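Local coordinates for MmoQ Response regulator (Methylococcus capsulatus, PDB 3LJX), which probably makes cyclic di-GMP from two GTP as a full-length response regulator, of which this chain is the part holding the HDOD domain, at residues 26-31 against 37-42; 54-59 against 84-89. All blocks are in the same frame, centred on the assembly; numbering follows the deposited sequence.

Contact 1. Residues 26-31 against 37-42; sequences LNLAQR and EALAQL
L28 lays one methyl, CD2, across the flank of helix 36-43, over the backbone between A38 and L42. This single carbon carries nearly the whole contact: it lies 3.5 Å from A38 O, 3.8 Å from L39 CA and 3.6 Å from L42 CD2. The chi1 of L28, -159°, sets CG trans to the amide nitrogen, and from there CD2 reaches the neighbouring helix. L42 answers with its own CD2, which also packs 4.1 Å from L28 CB, so the two leucines meet methyl to methyl where their side chains cross at a slant. L39 closes the deeper side with CD1, 4.0 Å from L28 CD2, and A38 CB lies more loosely at 4.3 Å from the same methyl. No hydrogen bond joins the two segments; apart from the methyl lying on the A38 carbonyl oxygen, the packing is between aliphatic groups. Around it, V34 of the connecting turn also touches L28, while A29 and L39 turn to helix 80-88, meeting A87 and L80. T35 OG1 is hydrogen-bonded to A38 N, and R31 NH1 to D33 O within the turn. Two consecutive helices joined by a short turn, and packed through leucines and alanines, make a helical hairpin in the all-helical HDOD domain.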
ATOM      1  N   LEU A  26      15.752  -3.282 -11.418  1.00 29.54           N
ATOM      2  CA  LEU A  26      16.259  -3.627 -12.749  1.00 34.57           C
ATOM      3  C   LEU A  26      17.598  -4.352 -12.665  1.00 40.32           C
ATOM      4  O   LEU A  26      17.813  -5.359 -13.340  1.00 40.64           O
ATOM      5  CB  LEU A  26      16.395  -2.383 -13.625  1.00 34.53           C
ATOM      6  CG  LEU A  26      15.067  -1.840 -14.156  1.00 40.17           C
ATOM      7  CD1 LEU A  26      15.260  -0.477 -14.793  1.00 37.66           C
ATOM      8  CD2 LEU A  26      14.433  -2.825 -15.144  1.00 42.19           C
ATOM      9  N   ASN A  27      18.493  -3.840 -11.829  1.00 43.48           N
ATOM     10  CA  ASN A  27      19.786  -4.470 -11.629  1.00 46.77           C
ATOM     11  C   ASN A  27      19.634  -5.934 -11.247  1.00 44.24           C
ATOM     12  O   ASN A  27      20.235  -6.814 -11.853  1.00 44.33           O
ATOM     13  CB  ASN A  27      20.573  -3.737 -10.551  1.00 55.81           C
ATOM     14  CG  ASN A  27      21.880  -4.427 -10.226  1.00 69.62           C
ATOM     15  OD1 ASN A  27      21.990  -5.135  -9.220  1.00 74.51           O
ATOM     16  ND2 ASN A  27      22.880  -4.237 -11.088  1.00 70.84           N
ATOM     17  N   LEU A  28      18.812  -6.188 -10.238  1.00 46.39           N
ATOM     18  CA  LEU A  28      18.538  -7.548  -9.776  1.00 45.50           C
ATOM     19  C   LEU A  28      17.818  -8.388 -10.843  1.00 44.34           C
ATOM     20  O   LEU A  28      18.127  -9.562 -11.045  1.00 44.62           O
ATOM     21  CB  LEU A  28      17.699  -7.497  -8.502  1.00 40.11           C
ATOM     22  CG  LEU A  28      17.740  -8.745  -7.645  1.00 46.12           C
ATOM     23  CD1 LEU A  28      19.190  -9.040  -7.254  1.00 45.11           C
ATOM     24  CD2 LEU A  28      16.850  -8.563  -6.407  1.00 44.36           C
ATOM     25  N   ALA A  29      16.851  -7.783 -11.522  1.00 40.08           N
ATOM     26  CA  ALA A  29      16.088  -8.500 -12.529  1.00 43.35           C
ATOM     27  C   ALA A  29      16.981  -8.950 -13.697  1.00 48.21           C
ATOM     28  O   ALA A  29      16.729  -9.984 -14.321  1.00 44.09           O
ATOM     29  CB  ALA A  29      14.915  -7.646 -13.022  1.00 37.22           C
ATOM     30  N   GLN A  30      18.023  -8.173 -13.982  1.00 51.26           N
ATOM     31  CA  GLN A  30      18.949  -8.494 -15.067  1.00 56.33           C
ATOM     32  C   GLN A  30      20.091  -9.363 -14.580  1.00 63.95           C
ATOM     33  O   GLN A  30      20.951  -9.757 -15.358  1.00 67.44           O
ATOM     34  CB  GLN A  30      19.518  -7.224 -15.682  1.00 48.67           C
ATOM     35  CG  GLN A  30      18.508  -6.434 -16.458  1.00 48.35           C
ATOM     36  CD  GLN A  30      18.909  -4.974 -16.609  1.00 53.44           C
ATOM     37  OE1 GLN A  30      18.223  -4.207 -17.281  1.00 56.08           O
ATOM     38  NE2 GLN A  30      20.014  -4.585 -15.986  1.00 51.72           N
ATOM     39  N   ARG A  31      20.111  -9.647 -13.285  1.00 67.32           N
ATOM     40  CA  ARG A  31      21.184 -10.452 -12.745  1.00 72.79           C
ATOM     41  C   ARG A  31      20.983 -11.889 -13.196  1.00 77.88           C
ATOM     42  O   ARG A  31      19.880 -12.426 -13.122  1.00 76.06           O
ATOM     43  CB  ARG A  31      21.248 -10.335 -11.224  1.00 77.37           C
ATOM     44  CG  ARG A  31      22.668 -10.434 -10.687  1.00 88.65           C
ATOM     45  CD  ARG A  31      22.851  -9.684  -9.371  1.00 94.77           C
ATOM     46  NE  ARG A  31      22.126 -10.293  -8.258  1.00100.47           N
ATOM     47  CZ  ARG A  31      22.074 -11.600  -8.005  1.00104.98           C
ATOM     48  NH1 ARG A  31      22.704 -12.471  -8.785  1.00106.61           N
ATOM     49  NH2 ARG A  31      21.384 -12.038  -6.960  1.00106.24           N
ATOM     50  N   GLU A  37      13.183 -15.215  -3.843  1.00 40.78           N
ATOM     51  CA  GLU A  37      13.133 -14.537  -2.558  1.00 42.74           C
ATOM     52  C   GLU A  37      13.768 -13.148  -2.593  1.00 40.63           C
ATOM     53  O   GLU A  37      13.185 -12.187  -2.088  1.00 38.02           O
ATOM     54  CB  GLU A  37      13.788 -15.398  -1.472  1.00 52.34           C
ATOM     55  CG  GLU A  37      12.992 -16.654  -1.099  1.00 66.15           C
ATOM     56  CD  GLU A  37      12.951 -17.711  -2.213  1.00 79.13           C
ATOM     57  OE1 GLU A  37      13.876 -17.748  -3.062  1.00 78.18           O
ATOM     58  OE2 GLU A  37      11.989 -18.516  -2.226  1.00 85.01           O
ATOM     59  N   ALA A  38      14.959 -13.039  -3.178  1.00 34.93           N
ATOM     60  CA  ALA A  38      15.656 -11.755  -3.207  1.00 31.60           C
ATOM     61  C   ALA A  38      14.889 -10.766  -4.067  1.00 32.05           C
ATOM     62  O   ALA A  38      14.806  -9.584  -3.752  1.00 35.49           O
ATOM     63  CB  ALA A  38      17.074 -11.918  -3.733  1.00 34.28           C
ATOM     64  N   LEU A  39      14.332 -11.262  -5.164  1.00 27.91           N
ATOM     65  CA  LEU A  39      13.602 -10.416  -6.084  1.00 28.50           C
ATOM     66  C   LEU A  39      12.308  -9.900  -5.431  1.00 29.62           C
ATOM     67  O   LEU A  39      12.000  -8.710  -5.508  1.00 26.89           O
ATOM     68  CB  LEU A  39      13.275 -11.188  -7.359  1.00 30.76           C
ATOM     69  CG  LEU A  39      12.680 -10.285  -8.435  1.00 33.77           C
ATOM     70  CD1 LEU A  39      13.632  -9.120  -8.691  1.00 31.74           C
ATOM     71  CD2 LEU A  39      12.386 -11.062  -9.708  1.00 30.64           C
ATOM     72  N   ALA A  40      11.562 -10.801  -4.794  1.00 28.51           N
ATOM     73  CA  ALA A  40      10.344 -10.438  -4.067  1.00 27.33           C
ATOM     74  C   ALA A  40      10.616  -9.405  -2.962  1.00 30.11           C
ATOM     75  O   ALA A  40       9.902  -8.406  -2.841  1.00 30.63           O
ATOM     76  CB  ALA A  40       9.673 -11.691  -3.482  1.00 20.53           C
ATOM     77  N   GLN A  41      11.650  -9.650  -2.162  1.00 30.83           N
ATOM     78  CA  GLN A  41      12.000  -8.746  -1.071  1.00 37.19           C
ATOM     79  C   GLN A  41      12.208  -7.335  -1.605  1.00 34.29           C
ATOM     80  O   GLN A  41      11.777  -6.347  -1.004  1.00 33.36           O
ATOM     81  CB  GLN A  41      13.273  -9.226  -0.365  1.00 43.32           C
ATOM     82  CG  GLN A  41      13.050 -10.349   0.634  1.00 53.53           C
ATOM     83  CD  GLN A  41      12.875  -9.837   2.062  1.00 65.59           C
ATOM     84  OE1 GLN A  41      11.750  -9.706   2.562  1.00 62.86           O
ATOM     85  NE2 GLN A  41      13.994  -9.540   2.723  1.00 71.90           N
ATOM     86  N   LEU A  42      12.867  -7.252  -2.751  1.00 25.31           N
ATOM     87  CA  LEU A  42      13.182  -5.966  -3.331  1.00 25.11           C
ATOM     88  C   LEU A  42      11.946  -5.340  -3.985  1.00 24.04           C
ATOM     89  O   LEU A  42      11.676  -4.147  -3.815  1.00 21.10           O
ATOM     90  CB  LEU A  42      14.322  -6.125  -4.328  1.00 31.00           C
ATOM     91  CG  LEU A  42      14.851  -4.823  -4.905  1.00 42.42           C
ATOM     92  CD1 LEU A  42      14.990  -3.787  -3.806  1.00 42.80           C
ATOM     93  CD2 LEU A  42      16.185  -5.066  -5.603  1.00 48.79           C
TER

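Contact 2. Residues 54-59 against 84-89; sequences LRFANA and RQFALS
F56 and F86 form an aromatic pair between helices 47-58 and 80-88 of the all-helical HDOD fold, and they alone bridge the two segments. F86 brings the CE2-CZ side of its ring over one face of F56, with CE2 3.4 Å above the F56 plane and displaced toward the rim. The planes are inclined at 55° and the centroids lie 4.8 Å apart, an oblique pairing. F86 CZ sits 3.5 Å from F56 CG and F86 CE2 3.6 Å from F56 CD1, so the touch falls on the root of the F56 ring. With chi1 at 170°, F56 swings its ring across to the other helix. F86 also rests on L49, R52 and I53 of helix 47-58, which extend its seat along that helix. With alanine in place of F86, the F56 face would probably lose its aromatic partner and a gap open beside L49 and I53. Farther out, N58 ND2 is hydrogen-bonded to W192 O and N58 OD1 to V68 N, and R84 NE makes a weak hydrogen bond to A29 O. Beyond the ring of F86, its carbonyl O accepts a hydrogen bond from S89 OG, tilted 21° from the carbonyl plane; the 2.5 Å between these two oxygens is short for such a bond and doubtful as a measure of its strength.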
ATOM      1  N   LEU A  54       0.353  -8.196  -8.359  1.00 23.16           N
ATOM      2  CA  LEU A  54      -0.807  -8.810  -7.716  1.00 24.10           C
ATOM      3  C   LEU A  54      -1.971  -8.848  -8.689  1.00 21.86           C
ATOM      4  O   LEU A  54      -2.705  -9.828  -8.775  1.00 23.19           O
ATOM      5  CB  LEU A  54      -1.222  -8.023  -6.471  1.00 21.56           C
ATOM      6  CG  LEU A  54      -0.273  -8.091  -5.280  1.00 26.32           C
ATOM      7  CD1 LEU A  54      -0.858  -7.318  -4.104  1.00 29.18           C
ATOM      8  CD2 LEU A  54       0.037  -9.547  -4.902  1.00 25.59           C
ATOM      9  N   ARG A  55      -2.129  -7.765  -9.424  1.00 15.42           N
ATOM     10  CA  ARG A  55      -3.249  -7.645 -10.334  1.00 20.71           C
ATOM     11  C   ARG A  55      -3.143  -8.662 -11.473  1.00 24.12           C
ATOM     12  O   ARG A  55      -4.141  -9.270 -11.899  1.00 18.73           O
ATOM     13  CB  ARG A  55      -3.270  -6.236 -10.893  1.00 24.31           C
ATOM     14  CG  ARG A  55      -4.266  -6.033 -11.997  1.00 34.98           C
ATOM     15  CD  ARG A  55      -4.382  -4.563 -12.298  1.00 46.03           C
ATOM     16  NE  ARG A  55      -4.958  -4.348 -13.611  1.00 60.78           N
ATOM     17  CZ  ARG A  55      -4.252  -4.019 -14.684  1.00 69.13           C
ATOM     18  NH1 ARG A  55      -2.934  -3.854 -14.594  1.00 67.02           N
ATOM     19  NH2 ARG A  55      -4.871  -3.849 -15.844  1.00 73.37           N
ATOM     20  N   PHE A  56      -1.927  -8.832 -11.972  1.00 24.11           N
ATOM     21  CA  PHE A  56      -1.681  -9.809 -13.015  1.00 27.88           C
ATOM     22  C   PHE A  56      -1.998 -11.197 -12.460  1.00 26.67           C
ATOM     23  O   PHE A  56      -2.722 -11.974 -13.085  1.00 22.94           O
ATOM     24  CB  PHE A  56      -0.221  -9.720 -13.485  1.00 25.62           C
ATOM     25  CG  PHE A  56       0.203 -10.842 -14.393  1.00 25.18           C
ATOM     26  CD1 PHE A  56       0.975 -11.890 -13.911  1.00 25.09           C
ATOM     27  CD2 PHE A  56      -0.148 -10.836 -15.738  1.00 29.68           C
ATOM     28  CE1 PHE A  56       1.382 -12.922 -14.749  1.00 24.01           C
ATOM     29  CE2 PHE A  56       0.257 -11.872 -16.586  1.00 29.39           C
ATOM     30  CZ  PHE A  56       1.018 -12.915 -16.088  1.00 23.67           C
ATOM     31  N   ALA A  57      -1.474 -11.485 -11.270  1.00 19.49           N
ATOM     32  CA  ALA A  57      -1.580 -12.825 -10.683  1.00 21.90           C
ATOM     33  C   ALA A  57      -3.002 -13.143 -10.282  1.00 25.76           C
ATOM     34  O   ALA A  57      -3.363 -14.311 -10.182  1.00 25.04           O
ATOM     35  CB  ALA A  57      -0.660 -12.956  -9.453  1.00 21.66           C
ATOM     36  N   ASN A  58      -3.801 -12.105 -10.024  1.00 25.10           N
ATOM     37  CA  ASN A  58      -5.184 -12.297  -9.575  1.00 24.55           C
ATOM     38  C   ASN A  58      -6.217 -12.123 -10.692  1.00 28.82           C
ATOM     39  O   ASN A  58      -7.421 -12.310 -10.474  1.00 24.18           O
ATOM     40  CB  ASN A  58      -5.494 -11.374  -8.379  1.00 24.42           C
ATOM     41  CG  ASN A  58      -4.707 -11.771  -7.124  1.00 28.94           C
ATOM     42  OD1 ASN A  58      -4.332 -12.934  -6.971  1.00 34.13           O
ATOM     43  ND2 ASN A  58      -4.450 -10.813  -6.236  1.00 20.77           N
ATOM     44  N   ALA A  59      -5.741 -11.766 -11.887  1.00 33.19           N
ATOM     45  CA  ALA A  59      -6.612 -11.599 -13.054  1.00 33.48           C
ATOM     46  C   ALA A  59      -7.372 -12.878 -13.378  1.00 37.85           C
ATOM     47  O   ALA A  59      -6.855 -13.975 -13.202  1.00 39.35           O
ATOM     48  CB  ALA A  59      -5.811 -11.137 -14.267  1.00 28.84           C
ATOM     49  N   ARG A  84       9.434 -11.679 -13.396  1.00 30.50           N
ATOM     50  CA  ARG A  84      10.641 -10.996 -13.850  1.00 30.94           C
ATOM     51  C   ARG A  84      10.342 -10.025 -15.001  1.00 31.19           C
ATOM     52  O   ARG A  84      10.861  -8.902 -15.035  1.00 28.53           O
ATOM     53  CB  ARG A  84      11.718 -11.999 -14.258  1.00 33.58           C
ATOM     54  CG  ARG A  84      13.055 -11.343 -14.551  1.00 36.41           C
ATOM     55  CD  ARG A  84      13.925 -12.220 -15.429  1.00 39.62           C
ATOM     56  NE  ARG A  84      15.001 -12.844 -14.677  1.00 45.72           N
ATOM     57  CZ  ARG A  84      15.013 -14.122 -14.322  1.00 55.01           C
ATOM     58  NH1 ARG A  84      13.997 -14.918 -14.662  1.00 57.35           N
ATOM     59  NH2 ARG A  84      16.045 -14.601 -13.635  1.00 54.84           N
ATOM     60  N   GLN A  85       9.489 -10.446 -15.929  1.00 27.81           N
ATOM     61  CA  GLN A  85       9.047  -9.564 -17.012  1.00 27.00           C
ATOM     62  C   GLN A  85       8.504  -8.224 -16.485  1.00 29.27           C
ATOM     63  O   GLN A  85       8.780  -7.169 -17.057  1.00 28.57           O
ATOM     64  CB  GLN A  85       7.985 -10.258 -17.876  1.00 23.11           C
ATOM     65  CG  GLN A  85       8.531 -11.413 -18.710  1.00 28.53           C
ATOM     66  CD  GLN A  85       9.427 -10.932 -19.828  1.00 25.16           C
ATOM     67  OE1 GLN A  85       9.064 -10.013 -20.566  1.00 23.05           O
ATOM     68  NE2 GLN A  85      10.602 -11.546 -19.964  1.00 23.26           N
ATOM     69  N   PHE A  86       7.717  -8.265 -15.411  1.00 23.77           N
ATOM     70  CA  PHE A  86       7.158  -7.036 -14.859  1.00 23.66           C
ATOM     71  C   PHE A  86       8.268  -6.177 -14.276  1.00 28.77           C
ATOM     72  O   PHE A  86       8.271  -4.943 -14.433  1.00 30.60           O
ATOM     73  CB  PHE A  86       6.102  -7.347 -13.797  1.00 22.59           C
ATOM     74  CG  PHE A  86       4.768  -7.692 -14.380  1.00 24.76           C
ATOM     75  CD1 PHE A  86       3.856  -6.697 -14.687  1.00 25.07           C
ATOM     76  CD2 PHE A  86       4.438  -9.011 -14.660  1.00 24.12           C
ATOM     77  CE1 PHE A  86       2.621  -7.008 -15.246  1.00 28.57           C
ATOM     78  CE2 PHE A  86       3.208  -9.334 -15.227  1.00 26.58           C
ATOM     79  CZ  PHE A  86       2.299  -8.330 -15.523  1.00 27.10           C
ATOM     80  N   ALA A  87       9.215  -6.833 -13.607  1.00 25.80           N
ATOM     81  CA  ALA A  87      10.391  -6.143 -13.068  1.00 26.30           C
ATOM     82  C   ALA A  87      11.253  -5.491 -14.163  1.00 31.11           C
ATOM     83  O   ALA A  87      11.690  -4.347 -14.016  1.00 31.56           O
ATOM     84  CB  ALA A  87      11.219  -7.081 -12.203  1.00 19.71           C
ATOM     85  N   LEU A  88      11.473  -6.203 -15.268  1.00 32.58           N
ATOM     86  CA  LEU A  88      12.262  -5.655 -16.373  1.00 30.23           C
ATOM     87  C   LEU A  88      11.490  -4.560 -17.084  1.00 32.18           C
ATOM     88  O   LEU A  88      12.069  -3.780 -17.837  1.00 30.97           O
ATOM     89  CB  LEU A  88      12.619  -6.740 -17.390  1.00 34.19           C
ATOM     90  CG  LEU A  88      13.506  -7.892 -16.918  1.00 35.43           C
ATOM     91  CD1 LEU A  88      13.455  -9.037 -17.923  1.00 37.87           C
ATOM     92  CD2 LEU A  88      14.935  -7.425 -16.682  1.00 29.12           C
ATOM     93  N   SER A  89      10.180  -4.496 -16.871  1.00 30.61           N
ATOM     94  CA  SER A  89       9.387  -3.510 -17.604  1.00 33.24           C
ATOM     95  C   SER A  89       9.678  -2.091 -17.123  1.00 39.14           C
ATOM     96  O   SER A  89       9.406  -1.131 -17.832  1.00 42.46           O
ATOM     97  CB  SER A  89       7.886  -3.810 -17.533  1.00 28.50           C
ATOM     98  OG  SER A  89       7.369  -3.452 -16.267  1.00 40.50           O
TER

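In the fold
Both contacts are apolar joins between helices of the HDOD domain, with centres 13 Å apart, but they differ in depth and chemistry. Contact 1 is partly buried and aliphatic, with A29 and L39 buried among its touching residues; contact 2 is a surface contact resting on two phenylalanines. Contact 1 joins helices adjacent in sequence, whereas contact 2 links helices with helix 71-78 between them. They share no helix, but helix 80-88 of contact 2 also packs against helix 19-29 of contact 1: F86 faces helix 47-58, while A87 and L88 pack against helix 19-29. There A29 CB lies 3.7 Å from L88 CD2, and L26 CD2 packs against the backbone of A87.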